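Local coordinates for amine oxidase domain-containing protein (Pyrococcus furiosus, PDB 3NRN), which binds adenosine monophosphate in a Rossmann-type nucleotide-binding domain and is probably a flavin-dependent oxidoreductase of the amine oxidase family, at residues I367-L371 with N372-V376. Sequence-based numbering, arbitrary orientation.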
ATOM      1  N   ILE A 367     -14.145 -15.931   1.181  1.00 35.07           N
ATOM      2  CA  ILE A 367     -14.403 -16.234   2.576  1.00 28.44           C
ATOM      3  C   ILE A 367     -13.567 -15.287   3.434  1.00 27.40           C
ATOM      4  O   ILE A 367     -12.362 -15.143   3.223  1.00 27.26           O
ATOM      5  CB  ILE A 367     -14.053 -17.698   2.864  1.00 33.90           C
ATOM      6  CG1 ILE A 367     -14.682 -18.582   1.782  1.00 30.58           C
ATOM      7  CG2 ILE A 367     -14.585 -18.101   4.239  1.00 25.65           C
ATOM      8  CD1 ILE A 367     -14.245 -20.032   1.814  1.00 35.92           C
ATOM      9  N   GLU A 368     -14.204 -14.621   4.391  1.00 25.54           N
ATOM     10  CA  GLU A 368     -13.472 -13.682   5.234  1.00 32.87           C
ATOM     11  C   GLU A 368     -12.744 -14.381   6.379  1.00 30.59           C
ATOM     12  O   GLU A 368     -13.021 -15.545   6.682  1.00 23.32           O
ATOM     13  CB  GLU A 368     -14.421 -12.612   5.780  1.00 36.53           C
ATOM     14  CG  GLU A 368     -15.316 -13.054   6.920  1.00 48.29           C
ATOM     15  CD  GLU A 368     -16.279 -11.951   7.342  1.00 60.16           C
ATOM     16  OE1 GLU A 368     -16.783 -11.994   8.484  1.00 63.12           O
ATOM     17  OE2 GLU A 368     -16.536 -11.042   6.522  1.00 60.33           O
ATOM     18  N   TRP A 369     -11.796 -13.678   7.000  1.00 30.52           N
ATOM     19  CA  TRP A 369     -11.038 -14.251   8.114  1.00 21.20           C
ATOM     20  C   TRP A 369     -12.064 -14.739   9.128  1.00 15.51           C
ATOM     21  O   TRP A 369     -12.923 -13.984   9.552  1.00 20.99           O
ATOM     22  CB  TRP A 369     -10.119 -13.196   8.733  1.00 23.68           C
ATOM     23  CG  TRP A 369      -9.305 -13.725   9.873  1.00 25.43           C
ATOM     24  CD1 TRP A 369      -9.488 -13.469  11.201  1.00 20.89           C
ATOM     25  CD2 TRP A 369      -8.178 -14.607   9.784  1.00 23.50           C
ATOM     26  NE1 TRP A 369      -8.544 -14.134  11.946  1.00 20.37           N
ATOM     27  CE2 TRP A 369      -7.726 -14.840  11.102  1.00 22.27           C
ATOM     28  CE3 TRP A 369      -7.507 -15.222   8.723  1.00 19.99           C
ATOM     29  CZ2 TRP A 369      -6.629 -15.659  11.386  1.00 23.34           C
ATOM     30  CZ3 TRP A 369      -6.411 -16.040   9.005  1.00 18.47           C
ATOM     31  CH2 TRP A 369      -5.985 -16.248  10.326  1.00 24.14           C
ATOM     32  N   PRO A 370     -11.977 -16.017   9.533  1.00 20.71           N
ATOM     33  CA  PRO A 370     -12.902 -16.646  10.488  1.00 19.92           C
ATOM     34  C   PRO A 370     -12.730 -16.480  12.003  1.00 26.83           C
ATOM     35  O   PRO A 370     -13.687 -16.687  12.745  1.00 31.52           O
ATOM     36  CB  PRO A 370     -12.830 -18.114  10.089  1.00 19.08           C
ATOM     37  CG  PRO A 370     -11.363 -18.272   9.809  1.00 19.27           C
ATOM     38  CD  PRO A 370     -11.014 -17.006   9.014  1.00 12.06           C
ATOM     39  N   LEU A 371     -11.538 -16.121  12.474  1.00 22.89           N
ATOM     40  CA  LEU A 371     -11.312 -16.002  13.919  1.00 24.81           C
ATOM     41  C   LEU A 371     -11.520 -14.602  14.491  1.00 23.58           C
ATOM     42  O   LEU A 371     -11.472 -13.617  13.761  1.00 22.54           O
ATOM     43  CB  LEU A 371      -9.898 -16.501  14.254  1.00 23.75           C
ATOM     44  CG  LEU A 371      -9.647 -17.931  13.771  1.00 22.35           C
ATOM     45  CD1 LEU A 371      -8.225 -18.353  14.088  1.00 15.36           C
ATOM     46  CD2 LEU A 371     -10.645 -18.863  14.455  1.00 28.53           C
ATOM     47  N   ASN A 372     -11.735 -14.528  15.802  1.00 20.65           N
ATOM     48  CA  ASN A 372     -11.969 -13.256  16.480  1.00 25.17           C
ATOM     49  C   ASN A 372     -10.874 -12.890  17.487  1.00 25.84           C
ATOM     50  O   ASN A 372     -10.637 -11.709  17.746  1.00 32.84           O
ATOM     51  CB  ASN A 372     -13.315 -13.287  17.214  1.00 25.76           C
ATOM     52  CG  ASN A 372     -14.473 -13.690  16.312  1.00 31.48           C
ATOM     53  OD1 ASN A 372     -14.569 -13.248  15.168  1.00 30.65           O
ATOM     54  ND2 ASN A 372     -15.366 -14.518  16.834  1.00 33.09           N
ATOM     55  N   GLU A 373     -10.226 -13.898  18.068  1.00 24.19           N
ATOM     56  CA  GLU A 373      -9.166 -13.666  19.053  1.00 31.35           C
ATOM     57  C   GLU A 373      -7.869 -13.297  18.348  1.00 31.26           C
ATOM     58  O   GLU A 373      -6.963 -12.716  18.946  1.00 23.51           O
ATOM     59  CB  GLU A 373      -8.938 -14.912  19.923  1.00 28.86           C
ATOM     60  CG  GLU A 373      -8.560 -16.178  19.159  1.00 34.70           C
ATOM     61  CD  GLU A 373      -9.774 -16.994  18.708  1.00 58.39           C
ATOM     62  OE1 GLU A 373     -10.622 -16.464  17.957  1.00 54.61           O
ATOM     63  OE2 GLU A 373      -9.876 -18.175  19.109  1.00 52.32           O
ATOM     64  N   VAL A 374      -7.784 -13.666  17.076  1.00 25.07           N
ATOM     65  CA  VAL A 374      -6.621 -13.348  16.261  1.00 26.50           C
ATOM     66  C   VAL A 374      -7.155 -12.729  14.988  1.00 23.32           C
ATOM     67  O   VAL A 374      -8.040 -13.300  14.348  1.00 21.19           O
ATOM     68  CB  VAL A 374      -5.806 -14.604  15.865  1.00 23.95           C
ATOM     69  CG1 VAL A 374      -4.622 -14.196  15.006  1.00 18.78           C
ATOM     70  CG2 VAL A 374      -5.335 -15.336  17.107  1.00 27.53           C
ATOM     71  N   LEU A 375      -6.629 -11.561  14.636  1.00 19.56           N
ATOM     72  CA  LEU A 375      -7.041 -10.869  13.420  1.00 21.55           C
ATOM     73  C   LEU A 375      -5.824 -10.564  12.569  1.00 16.65           C
ATOM     74  O   LEU A 375      -4.706 -10.486  13.068  1.00 20.38           O
ATOM     75  CB  LEU A 375      -7.767  -9.560  13.746  1.00 21.85           C
ATOM     76  CG  LEU A 375      -9.065  -9.641  14.549  1.00 35.95           C
ATOM     77  CD1 LEU A 375      -9.676  -8.248  14.620  1.00 31.09           C
ATOM     78  CD2 LEU A 375     -10.043 -10.629  13.896  1.00 30.75           C
ATOM     79  N   VAL A 376      -6.054 -10.383  11.280  1.00 12.12           N
ATOM     80  CA  VAL A 376      -4.980 -10.096  10.340  1.00 18.27           C
ATOM     81  C   VAL A 376      -5.060  -8.661   9.826  1.00 23.26           C
ATOM     82  O   VAL A 376      -6.140  -8.187   9.473  1.00 23.07           O
ATOM     83  CB  VAL A 376      -5.060 -11.068   9.125  1.00 27.81           C
ATOM     84  CG1 VAL A 376      -4.081 -10.644   8.022  1.00 29.19           C
ATOM     85  CG2 VAL A 376      -4.761 -12.484   9.577  1.00 29.44           C
TER
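With chi1 at -179°, Trp-369 holds its CG opposite the backbone N and lays the indole against strand 374-376, where Val-376, at the strand's far end and with CG2 anti to its own carbonyl carbon, brings that methyl over the ring. CG2 lies 3.8 Å from the centroid of the six-membered ring of Trp-369 and only 3° off the ring normal, a CH-pi contact over the face. Pro-370 CD lies over the opposite face, so the indole is sandwiched. At the ring edge, NE1 donates a hydrogen bond of 2.6 Å to Val-374 O; the N-H···O angle of 150° shows a moderate bend, and the oxygen sits slightly out of the indole plane. Leu-375 CD2 comes obliquely to Trp-369 CD1 at 4.0 Å and also touches Leu-371 O, at 3.3 Å. An alanine here, at Trp-369, removes the ring and its N-H, and would probably leave Val-374 O without its indole donor and Val-376 CG2 without the face it packs on. The strand entered here is an outermost one of the parallel Rossmann-type sheet; its backbone bonds to Ala-235 and Ser-237 place it beside strand 234-237, and the side chain of Val-376 lies about 9 Å from the bound AMP. Helix 241-248 contributes Thr-244 and Ile-248 to the packing around Trp-369, and the ring of Phe-253 also meets the indole. Before the strand, the carboxylate of Glu-373 returns to Asn-372 N, whose hydrogen bond OE1 accepts at 3.1 Å, while OE1 also approaches Leu-371 CB at 3.8 Å. Leu-371 O is hydrogen-bonded by Lys-402 NZ of helix 388-402.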